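Local coordinates for hypothetical protein, similar to alpha-acetolactate decarboxylase (Staphylococcus aureus subsp. aureus, PDB 1XV2) that probably catalyses the zinc-dependent decarboxylation of alpha-acetolactate to acetoin, at residues S113-Y118 with A173-H178; D96-Q101 with F193-V198; G38-T43 with V49-G54. One frame throughout, in Å; residues are numbered along the deposited sequence.

Contact 1 of 3, residues S113-Y118 with A173-H178; sequences SAVKIY and AGFHIH. With ZN (zinc ion), chain E.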
loop_
_atom_site.group_PDB
_atom_site.type_symbol
_atom_site.label_atom_id
_atom_site.label_comp_id
_atom_site.label_asym_id
_atom_site.label_seq_id
_atom_site.Cartn_x
_atom_site.Cartn_y
_atom_site.Cartn_z
ATOM N N SER A 113 -7.044 -3.994 9.606
ATOM C CA SER A 113 -8.173 -3.964 10.531
ATOM C C SER A 113 -7.945 -2.887 11.579
ATOM O O SER A 113 -6.813 -2.469 11.823
ATOM C CB SER A 113 -8.354 -5.321 11.220
ATOM O OG SER A 113 -7.194 -5.683 11.950
ATOM N N ALA A 114 -9.028 -2.432 12.192
ATOM C CA ALA A 114 -8.946 -1.412 13.219
ATOM C C ALA A 114 -9.456 -2.002 14.524
ATOM O O ALA A 114 -10.334 -2.862 14.520
ATOM C CB ALA A 114 -9.789 -0.206 12.827
ATOM N N VAL A 115 -8.905 -1.540 15.640
ATOM C CA VAL A 115 -9.330 -2.031 16.938
ATOM C C VAL A 115 -9.558 -0.906 17.924
ATOM O O VAL A 115 -8.954 0.165 17.833
ATOM C CB VAL A 115 -8.295 -2.992 17.563
ATOM C CG1 VAL A 115 -8.052 -4.166 16.637
ATOM C CG2 VAL A 115 -7.000 -2.250 17.844
ATOM N N LYS A 116 -10.445 -1.168 18.870
ATOM C CA LYS A 116 -10.758 -0.217 19.915
ATOM C C LYS A 116 -10.933 -1.059 21.166
ATOM O O LYS A 116 -11.754 -1.975 21.195
ATOM C CB LYS A 116 -12.047 0.544 19.595
ATOM C CG LYS A 116 -12.326 1.672 20.574
ATOM C CD LYS A 116 -13.527 2.508 20.167
ATOM C CE LYS A 116 -13.708 3.679 21.123
ATOM N NZ LYS A 116 -14.837 4.570 20.733
ATOM N N ILE A 117 -10.132 -0.763 22.180
ATOM C CA ILE A 117 -10.172 -1.486 23.444
ATOM C C ILE A 117 -10.430 -0.457 24.533
ATOM O O ILE A 117 -9.562 0.359 24.831
ATOM C CB ILE A 117 -8.824 -2.188 23.709
ATOM C CG1 ILE A 117 -8.488 -3.113 22.536
ATOM C CG2 ILE A 117 -8.885 -2.961 25.021
ATOM C CD1 ILE A 117 -7.065 -3.629 22.534
ATOM N N TYR A 118 -11.627 -0.489 25.115
ATOM C CA TYR A 118 -11.992 0.475 26.149
ATOM C C TYR A 118 -12.401 -0.163 27.471
ATOM O O TYR A 118 -13.149 -1.137 27.494
ATOM C CB TYR A 118 -13.138 1.369 25.668
ATOM C CG TYR A 118 -13.591 2.328 26.740
ATOM C CD1 TYR A 118 -12.831 3.454 27.058
ATOM C CD2 TYR A 118 -14.722 2.052 27.513
ATOM C CE1 TYR A 118 -13.175 4.278 28.126
ATOM C CE2 TYR A 118 -15.075 2.868 28.585
ATOM C CZ TYR A 118 -14.296 3.977 28.888
ATOM O OH TYR A 118 -14.618 4.764 29.973
ATOM N N ALA A 173 4.484 -3.592 11.256
ATOM C CA ALA A 173 4.416 -5.043 11.358
ATOM C C ALA A 173 3.449 -5.506 12.443
ATOM O O ALA A 173 3.841 -5.680 13.593
ATOM C CB ALA A 173 5.812 -5.601 11.632
ATOM N N GLY A 174 2.188 -5.709 12.079
ATOM C CA GLY A 174 1.211 -6.152 13.059
ATOM C C GLY A 174 0.385 -5.026 13.663
ATOM O O GLY A 174 -0.103 -4.154 12.944
ATOM N N PHE A 175 0.230 -5.040 14.986
ATOM C CA PHE A 175 -0.556 -4.023 15.677
ATOM C C PHE A 175 0.199 -2.730 15.966
ATOM O O PHE A 175 1.378 -2.741 16.326
ATOM C CB PHE A 175 -1.093 -4.578 17.003
ATOM C CG PHE A 175 -2.121 -5.661 16.840
ATOM C CD1 PHE A 175 -3.413 -5.354 16.421
ATOM C CD2 PHE A 175 -1.798 -6.989 17.094
ATOM C CE1 PHE A 175 -4.373 -6.357 16.257
ATOM C CE2 PHE A 175 -2.749 -7.999 16.932
ATOM C CZ PHE A 175 -4.038 -7.679 16.512
ATOM N N HIS A 176 -0.496 -1.613 15.797
ATOM C CA HIS A 176 0.065 -0.301 16.082
ATOM C C HIS A 176 -1.062 0.392 16.828
ATOM O O HIS A 176 -2.103 0.705 16.247
ATOM C CB HIS A 176 0.418 0.446 14.794
ATOM C CG HIS A 176 1.084 1.767 15.030
ATOM N ND1 HIS A 176 1.586 2.543 14.008
ATOM C CD2 HIS A 176 1.312 2.458 16.173
ATOM C CE1 HIS A 176 2.094 3.655 14.510
ATOM N NE2 HIS A 176 1.940 3.627 15.820
ATOM N N ILE A 177 -0.857 0.613 18.123
ATOM C CA ILE A 177 -1.885 1.203 18.965
ATOM C C ILE A 177 -1.420 2.320 19.883
ATOM O O ILE A 177 -0.294 2.307 20.387
ATOM C CB ILE A 177 -2.525 0.123 19.856
ATOM C CG1 ILE A 177 -1.423 -0.686 20.547
ATOM C CG2 ILE A 177 -3.408 -0.796 19.023
ATOM C CD1 ILE A 177 -1.928 -1.663 21.593
ATOM N N HIS A 178 -2.313 3.276 20.107
ATOM C CA HIS A 178 -2.051 4.405 20.991
ATOM C C HIS A 178 -3.113 4.366 22.080
ATOM O O HIS A 178 -4.167 3.757 21.900
ATOM C CB HIS A 178 -2.145 5.734 20.237
ATOM C CG HIS A 178 -0.975 6.011 19.343
ATOM N ND1 HIS A 178 -0.834 7.195 18.649
ATOM C CD2 HIS A 178 0.110 5.263 19.033
ATOM C CE1 HIS A 178 0.287 7.163 17.951
ATOM N NE2 HIS A 178 0.879 6.003 18.167
HETATM ZN ZN ZN E . 2.759 5.228 17.194
HETATM O O HOH W 1 4.447 6.889 17.730
HETATM O O HOH W 2 4.831 5.253 15.784
HETATM O O HOH W 3 3.260 7.031 15.569
#

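Contact 2 of 3, residues D96-Q101 with F193-V198; sequences DDVFAQ and FEVDDV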
loop_
_atom_site.group_PDB
_atom_site.type_symbol
_atom_site.label_atom_id
_atom_site.label_comp_id
_atom_site.label_asym_id
_atom_site.label_seq_id
_atom_site.Cartn_x
_atom_site.Cartn_y
_atom_site.Cartn_z
ATOM N N ASP A 96 -0.045 -9.808 24.974
ATOM C CA ASP A 96 0.066 -10.916 24.022
ATOM C C ASP A 96 -1.232 -11.708 23.902
ATOM O O ASP A 96 -1.651 -12.068 22.798
ATOM C CB ASP A 96 1.177 -11.888 24.430
ATOM C CG ASP A 96 2.558 -11.293 24.298
ATOM O OD1 ASP A 96 2.758 -10.431 23.419
ATOM O OD2 ASP A 96 3.452 -11.705 25.068
ATOM N N ASP A 97 -1.854 -11.993 25.042
ATOM C CA ASP A 97 -3.097 -12.759 25.057
ATOM C C ASP A 97 -4.256 -11.968 24.463
ATOM O O ASP A 97 -5.173 -12.547 23.879
ATOM C CB ASP A 97 -3.439 -13.197 26.485
ATOM C CG ASP A 97 -2.520 -14.295 26.994
ATOM O OD1 ASP A 97 -1.694 -14.798 26.200
ATOM O OD2 ASP A 97 -2.631 -14.664 28.184
ATOM N N VAL A 98 -4.211 -10.647 24.620
ATOM C CA VAL A 98 -5.255 -9.784 24.078
ATOM C C VAL A 98 -5.113 -9.747 22.565
ATOM O O VAL A 98 -6.104 -9.817 21.847
ATOM C CB VAL A 98 -5.163 -8.341 24.635
ATOM C CG1 VAL A 98 -6.071 -7.407 23.833
ATOM C CG2 VAL A 98 -5.578 -8.327 26.096
ATOM N N PHE A 99 -3.876 -9.647 22.082
ATOM C CA PHE A 99 -3.638 -9.620 20.643
ATOM C C PHE A 99 -4.033 -10.960 20.022
ATOM O O PHE A 99 -4.576 -11.008 18.921
ATOM C CB PHE A 99 -2.166 -9.334 20.329
ATOM C CG PHE A 99 -1.751 -7.901 20.544
ATOM C CD1 PHE A 99 -2.679 -6.867 20.482
ATOM C CD2 PHE A 99 -0.412 -7.582 20.756
ATOM C CE1 PHE A 99 -2.281 -5.531 20.626
ATOM C CE2 PHE A 99 -0.001 -6.250 20.900
ATOM C CZ PHE A 99 -0.937 -5.224 20.834
ATOM N N ALA A 100 -3.755 -12.049 20.731
ATOM C CA ALA A 100 -4.092 -13.380 20.227
ATOM C C ALA A 100 -5.601 -13.505 20.050
ATOM O O ALA A 100 -6.070 -14.179 19.135
ATOM C CB ALA A 100 -3.581 -14.456 21.189
ATOM N N GLN A 101 -6.359 -12.854 20.929
ATOM C CA GLN A 101 -7.816 -12.887 20.843
ATOM C C GLN A 101 -8.268 -12.110 19.608
ATOM O O GLN A 101 -9.105 -12.579 18.835
ATOM C CB GLN A 101 -8.447 -12.272 22.101
ATOM C CG GLN A 101 -8.192 -13.068 23.374
ATOM C CD GLN A 101 -8.709 -14.497 23.279
ATOM O OE1 GLN A 101 -9.899 -14.723 23.070
ATOM N NE2 GLN A 101 -7.812 -15.465 23.430
ATOM N N PHE A 193 0.723 -3.563 27.890
ATOM C CA PHE A 193 -0.451 -3.321 28.716
ATOM C C PHE A 193 -1.077 -4.616 29.218
ATOM O O PHE A 193 -0.801 -5.705 28.707
ATOM C CB PHE A 193 -1.497 -2.514 27.933
ATOM C CG PHE A 193 -2.157 -3.284 26.827
ATOM C CD1 PHE A 193 -3.388 -3.903 27.030
ATOM C CD2 PHE A 193 -1.543 -3.407 25.586
ATOM C CE1 PHE A 193 -3.995 -4.634 26.010
ATOM C CE2 PHE A 193 -2.143 -4.137 24.560
ATOM C CZ PHE A 193 -3.371 -4.752 24.773
ATOM N N GLU A 194 -1.915 -4.481 30.238
ATOM C CA GLU A 194 -2.622 -5.613 30.813
ATOM C C GLU A 194 -4.050 -5.154 31.083
ATOM O O GLU A 194 -4.271 -4.200 31.831
ATOM C CB GLU A 194 -1.951 -6.059 32.114
ATOM C CG GLU A 194 -2.717 -7.139 32.865
ATOM C CD GLU A 194 -1.926 -7.717 34.028
ATOM O OE1 GLU A 194 -1.471 -6.929 34.887
ATOM O OE2 GLU A 194 -1.765 -8.957 34.084
ATOM N N VAL A 195 -5.017 -5.821 30.464
ATOM C CA VAL A 195 -6.413 -5.452 30.648
ATOM C C VAL A 195 -7.006 -6.003 31.940
ATOM O O VAL A 195 -6.682 -7.113 32.360
ATOM C CB VAL A 195 -7.285 -5.946 29.475
ATOM C CG1 VAL A 195 -6.827 -5.297 28.177
ATOM C CG2 VAL A 195 -7.209 -7.470 29.375
ATOM N N ASP A 196 -7.855 -5.207 32.581
ATOM C CA ASP A 196 -8.529 -5.644 33.795
ATOM C C ASP A 196 -9.902 -6.079 33.310
ATOM O O ASP A 196 -10.259 -7.253 33.368
ATOM C CB ASP A 196 -8.685 -4.494 34.794
ATOM C CG ASP A 196 -9.329 -4.943 36.098
ATOM O OD1 ASP A 196 -10.297 -5.732 36.051
ATOM O OD2 ASP A 196 -8.875 -4.505 37.173
ATOM N N ASP A 197 -10.662 -5.108 32.815
ATOM C CA ASP A 197 -11.995 -5.361 32.287
ATOM C C ASP A 197 -12.206 -4.380 31.141
ATOM O O ASP A 197 -12.250 -3.166 31.356
ATOM C CB ASP A 197 -13.052 -5.138 33.369
ATOM C CG ASP A 197 -14.402 -5.710 32.986
ATOM O OD1 ASP A 197 -14.885 -5.422 31.870
ATOM O OD2 ASP A 197 -14.984 -6.447 33.805
ATOM N N VAL A 198 -12.323 -4.905 29.926
ATOM C CA VAL A 198 -12.507 -4.061 28.752
ATOM C C VAL A 198 -13.436 -4.671 27.716
ATOM O O VAL A 198 -13.854 -5.822 27.831
ATOM C CB VAL A 198 -11.166 -3.796 28.038
ATOM C CG1 VAL A 198 -10.199 -3.089 28.972
ATOM C CG2 VAL A 198 -10.580 -5.113 27.551
#

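Contact 3 of 3, residues G38-T43 with V49-G54; sequences GIATLT and VIFLDG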
loop_
_atom_site.group_PDB
_atom_site.type_symbol
_atom_site.label_atom_id
_atom_site.label_comp_id
_atom_site.label_asym_id
_atom_site.label_seq_id
_atom_site.Cartn_x
_atom_site.Cartn_y
_atom_site.Cartn_z
ATOM N N GLY A 38 -8.070 6.898 15.117
ATOM C CA GLY A 38 -6.775 6.616 14.529
ATOM C C GLY A 38 -5.588 7.067 15.357
ATOM O O GLY A 38 -5.714 7.428 16.528
ATOM N N ILE A 39 -4.425 7.056 14.722
ATOM C CA ILE A 39 -3.183 7.428 15.372
ATOM C C ILE A 39 -2.324 8.249 14.422
ATOM O O ILE A 39 -2.501 8.193 13.206
ATOM C CB ILE A 39 -2.391 6.173 15.762
ATOM C CG1 ILE A 39 -2.043 5.383 14.495
ATOM C CG2 ILE A 39 -3.216 5.309 16.699
ATOM C CD1 ILE A 39 -1.363 4.063 14.755
ATOM N N ALA A 40 -1.380 8.993 14.984
ATOM C CA ALA A 40 -0.479 9.814 14.186
ATOM C C ALA A 40 0.554 10.480 15.082
ATOM O O ALA A 40 0.756 10.083 16.231
ATOM C CB ALA A 40 -1.276 10.881 13.420
ATOM N N THR A 41 1.218 11.488 14.532
ATOM C CA THR A 41 2.206 12.258 15.260
ATOM C C THR A 41 2.265 13.616 14.572
ATOM O O THR A 41 1.653 13.801 13.515
ATOM C CB THR A 41 3.587 11.579 15.248
ATOM O OG1 THR A 41 4.527 12.411 15.944
ATOM C CG2 THR A 41 4.061 11.327 13.819
ATOM N N LEU A 42 2.974 14.568 15.165
ATOM C CA LEU A 42 3.059 15.901 14.576
ATOM C C LEU A 42 4.373 16.141 13.848
ATOM O O LEU A 42 5.245 15.277 13.818
ATOM C CB LEU A 42 2.876 16.964 15.663
ATOM C CG LEU A 42 1.573 16.886 16.463
ATOM C CD1 LEU A 42 1.529 18.029 17.458
ATOM C CD2 LEU A 42 0.376 16.950 15.522
ATOM N N THR A 43 4.508 17.325 13.260
ATOM C CA THR A 43 5.720 17.681 12.536
ATOM C C THR A 43 6.932 17.358 13.404
ATOM O O THR A 43 6.913 17.589 14.611
ATOM C CB THR A 43 5.714 19.185 12.170
ATOM O OG1 THR A 43 4.564 19.470 11.362
ATOM C CG2 THR A 43 6.968 19.557 11.398
ATOM N N VAL A 49 -0.275 11.292 18.505
ATOM C CA VAL A 49 -1.620 11.754 18.209
ATOM C C VAL A 49 -2.593 10.589 18.330
ATOM O O VAL A 49 -2.332 9.499 17.825
ATOM C CB VAL A 49 -1.726 12.328 16.779
ATOM C CG1 VAL A 49 -3.161 12.744 16.489
ATOM C CG2 VAL A 49 -0.790 13.517 16.627
ATOM N N ILE A 50 -3.703 10.813 19.022
ATOM C CA ILE A 50 -4.725 9.786 19.164
ATOM C C ILE A 50 -6.046 10.370 18.674
ATOM O O ILE A 50 -6.535 11.357 19.226
ATOM C CB ILE A 50 -4.930 9.335 20.637
ATOM C CG1 ILE A 50 -3.610 8.876 21.256
ATOM C CG2 ILE A 50 -5.946 8.201 20.689
ATOM C CD1 ILE A 50 -2.737 10.009 21.758
ATOM N N PHE A 51 -6.605 9.781 17.623
ATOM C CA PHE A 51 -7.888 10.236 17.101
ATOM C C PHE A 51 -8.938 9.406 17.829
ATOM O O PHE A 51 -9.021 8.193 17.639
ATOM C CB PHE A 51 -7.981 10.000 15.593
ATOM C CG PHE A 51 -7.062 10.875 14.780
ATOM C CD1 PHE A 51 -7.171 12.262 14.831
ATOM C CD2 PHE A 51 -6.096 10.311 13.953
ATOM C CE1 PHE A 51 -6.332 13.076 14.070
ATOM C CE2 PHE A 51 -5.251 11.119 13.187
ATOM C CZ PHE A 51 -5.371 12.503 13.248
ATOM N N LEU A 52 -9.725 10.062 18.674
ATOM C CA LEU A 52 -10.743 9.369 19.453
ATOM C C LEU A 52 -12.075 10.109 19.450
ATOM O O LEU A 52 -12.156 11.261 19.876
ATOM C CB LEU A 52 -10.249 9.196 20.890
ATOM C CG LEU A 52 -11.080 8.302 21.807
ATOM C CD1 LEU A 52 -11.129 6.888 21.241
ATOM C CD2 LEU A 52 -10.467 8.305 23.201
ATOM N N ASP A 53 -13.116 9.436 18.973
ATOM C CA ASP A 53 -14.449 10.018 18.911
ATOM C C ASP A 53 -14.453 11.345 18.150
ATOM O O ASP A 53 -15.035 12.328 18.607
ATOM C CB ASP A 53 -14.999 10.245 20.323
ATOM C CG ASP A 53 -15.200 8.953 21.098
ATOM O OD1 ASP A 53 -15.873 8.036 20.581
ATOM O OD2 ASP A 53 -14.692 8.861 22.235
ATOM N N GLY A 54 -13.792 11.370 16.996
ATOM C CA GLY A 54 -13.747 12.577 16.190
ATOM C C GLY A 54 -12.891 13.702 16.740
ATOM O O GLY A 54 -12.768 14.751 16.109
#

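Contact 1 of 3, residues S113-Y118 with A173-H178
Val115 reaches both Phe175 and Ile177, one with each of its methyl branches, and these two meetings make up the apolar part of the contact. CG2 of Val115 lies 4.1 Å from CG2 of Ile177, branch against branch, while CG1 of Val115 stands 4.3 Å from CE1 of Phe175 and approaches that ring obliquely. The torsion of Val115 (chi1 -58°) sets CG1 anti to its own carbonyl carbon, beside the backbone N, and swings CG2 in between the two backbone arms, so that the branches diverge toward different partners. The strands stand well apart, with the CA atoms of Val115 and Ile177 8.4 Å from each other, and side chains alone bridge the gap. Beta-branched residues suit this: they are short, stiff and at home in extended backbone.

The metal chemistry belongs to the other face of 173-178. As the strand alternates, Phe175 and Ile177 serve the apolar side and His176 and His178 the zinc ion. NE2 of His176 and NE2 of His178 each bind the zinc ion at 2.3 Å; His189 and three waters complete the shell. CG of His176 is anti to its backbone N (chi1 -176°), which carries the imidazole out to the metal. Three histidines and water on one zinc ion are consistent with the active site of acetolactate decarboxylases.

Strand 154-163 pairs antiparallel with both strands and so lies between them in the curled sheet. Ile102 of helix 95-105 packs on Val115, Ile117 and Phe175, Phe99 of the same helix stacks on Phe175, and Ile39 of strand 37-42 packs on His176 and His178.

Contact 2 of 3, residues D96-Q101 with F193-V198
Helix 95-105 packs against a curled antiparallel sheet, and Val98 and Phe99 are the residues that meet the end of strand 187-195. CG2 of Val98 sits 3.8 Å from CG2 of Val195, the two side chains crossing obliquely. The other branch of Val98, CG1, comes in the plane of the Phe193 ring, at the edge, 3.9 Å from CZ. Val98 holds CG1 anti to its backbone N (chi1 168°), which turns CG1 to the ring edge, while CG2 lies between the valine and the same ring.

Phe193 also meets the next helix residue. Its edge is directed toward the face of Phe99 in an offset edge-to-face pair, the ring centroids 5.9 Å apart and the planes at 73°, with CE2 of Phe193 4.1 Å from CZ of Phe99. Phe193 adopts a torsion that sets CG between the backbone N and the carbonyl carbon, and from there the long flat ring extends to the helix. The helix and the strand run at 67° to one another, their axes 8.8 Å apart at closest, a helix-on-sheet layer in which phenylalanines span the distance and valines fill the nearer ground.

Beyond Val195 the chain turns a corner at a classic beta bulge, where Asp196 and Asp197 sit opposite the single residue Thr120. Their polar side chains suit this more accessible end; OD2 of Asp197 is hydrogen-bonded to Gln91 NE2. Deeper in, Ile177 of strand 174-181 touches both Phe99 and Phe193, whereas Leu90 and Ile117 pack around Val98.

Contact 3 of 3, residues G38-T43 with V49-G54
Val49 O takes hydrogen bonds from two donors: Ala40 N at 3.0 Å, and ND1 of the zinc ligand His178, a second-shell bond that together with the zinc bond at NE2 helps to fix the rotation of the imidazole. The bond from Ala40 N is somewhat bent (143° at the hydrogen) and meets the oxygen from above its carbonyl plane. A CA-H...O contact from Ile39 CA, 3.3 Å from Val49 O, adds a weaker third partner. Ala40 and Val49 form a hydrogen-bonded antiparallel pair whose return bond runs from Val49 N to Ala40 O at 2.8 Å. Gly38 and Phe51 make the second such pair; here Phe51 N reaches Gly38 O at 2.7 Å. Ile39 and Ile50, between them, are the non-hydrogen-bonded pair.

Glycine suits position 38 because Phe51 crowds it: Phe51 CB is 3.1 Å from Gly38 N, and the ring turns its edge to Gly38 CA. Small Ala40 fits beside the same ring, its CB 4.0 Å from Phe51 CE2 and 3.7 Å from Val49 CB. Val49 places CG1 anti to its backbone N (chi1 178°), over the rim of one face of the Phe51 ring, while CG2 lies against Thr41 and, 3.8 Å away, CD2 of Leu42, the Leu42 and Val49 side chains crossing at about a right angle. Thr41 OG1 bonds back to Gly47 O in the connecting turn.

The residues divide by face. Ala40, Val49 and Phe51 build an apolar side, closed over Phe51 by helix 28-32; on the other face Ile39 touches His176 and His178, and Ile50 touches His178. The whole is a two-stranded beta hairpin inside a larger mixed sheet, one face turned to the zinc site.

All three contacts are buried, but contacts 1 and 3 lie near the middle of the chain and contact 2 farther out, its centre about 18 Å from the centre of the chain. Contacts 1 and 2 lie in the same curled antiparallel sheet, and helix 95-105, part of contact 2, also covers contact 1: Phe99 and Ile177 belong to one apolar cluster, and contact 1 is nested within the loop that contact 2 closes. Both rest on side chains alone, one strand against strand, the other helix against strand. Contact 3 differs in being knit by backbone hydrogen bonds within the mixed sheet. It meets contact 1 at the zinc site, where the two sheets face each other, and has no touch with contact 2.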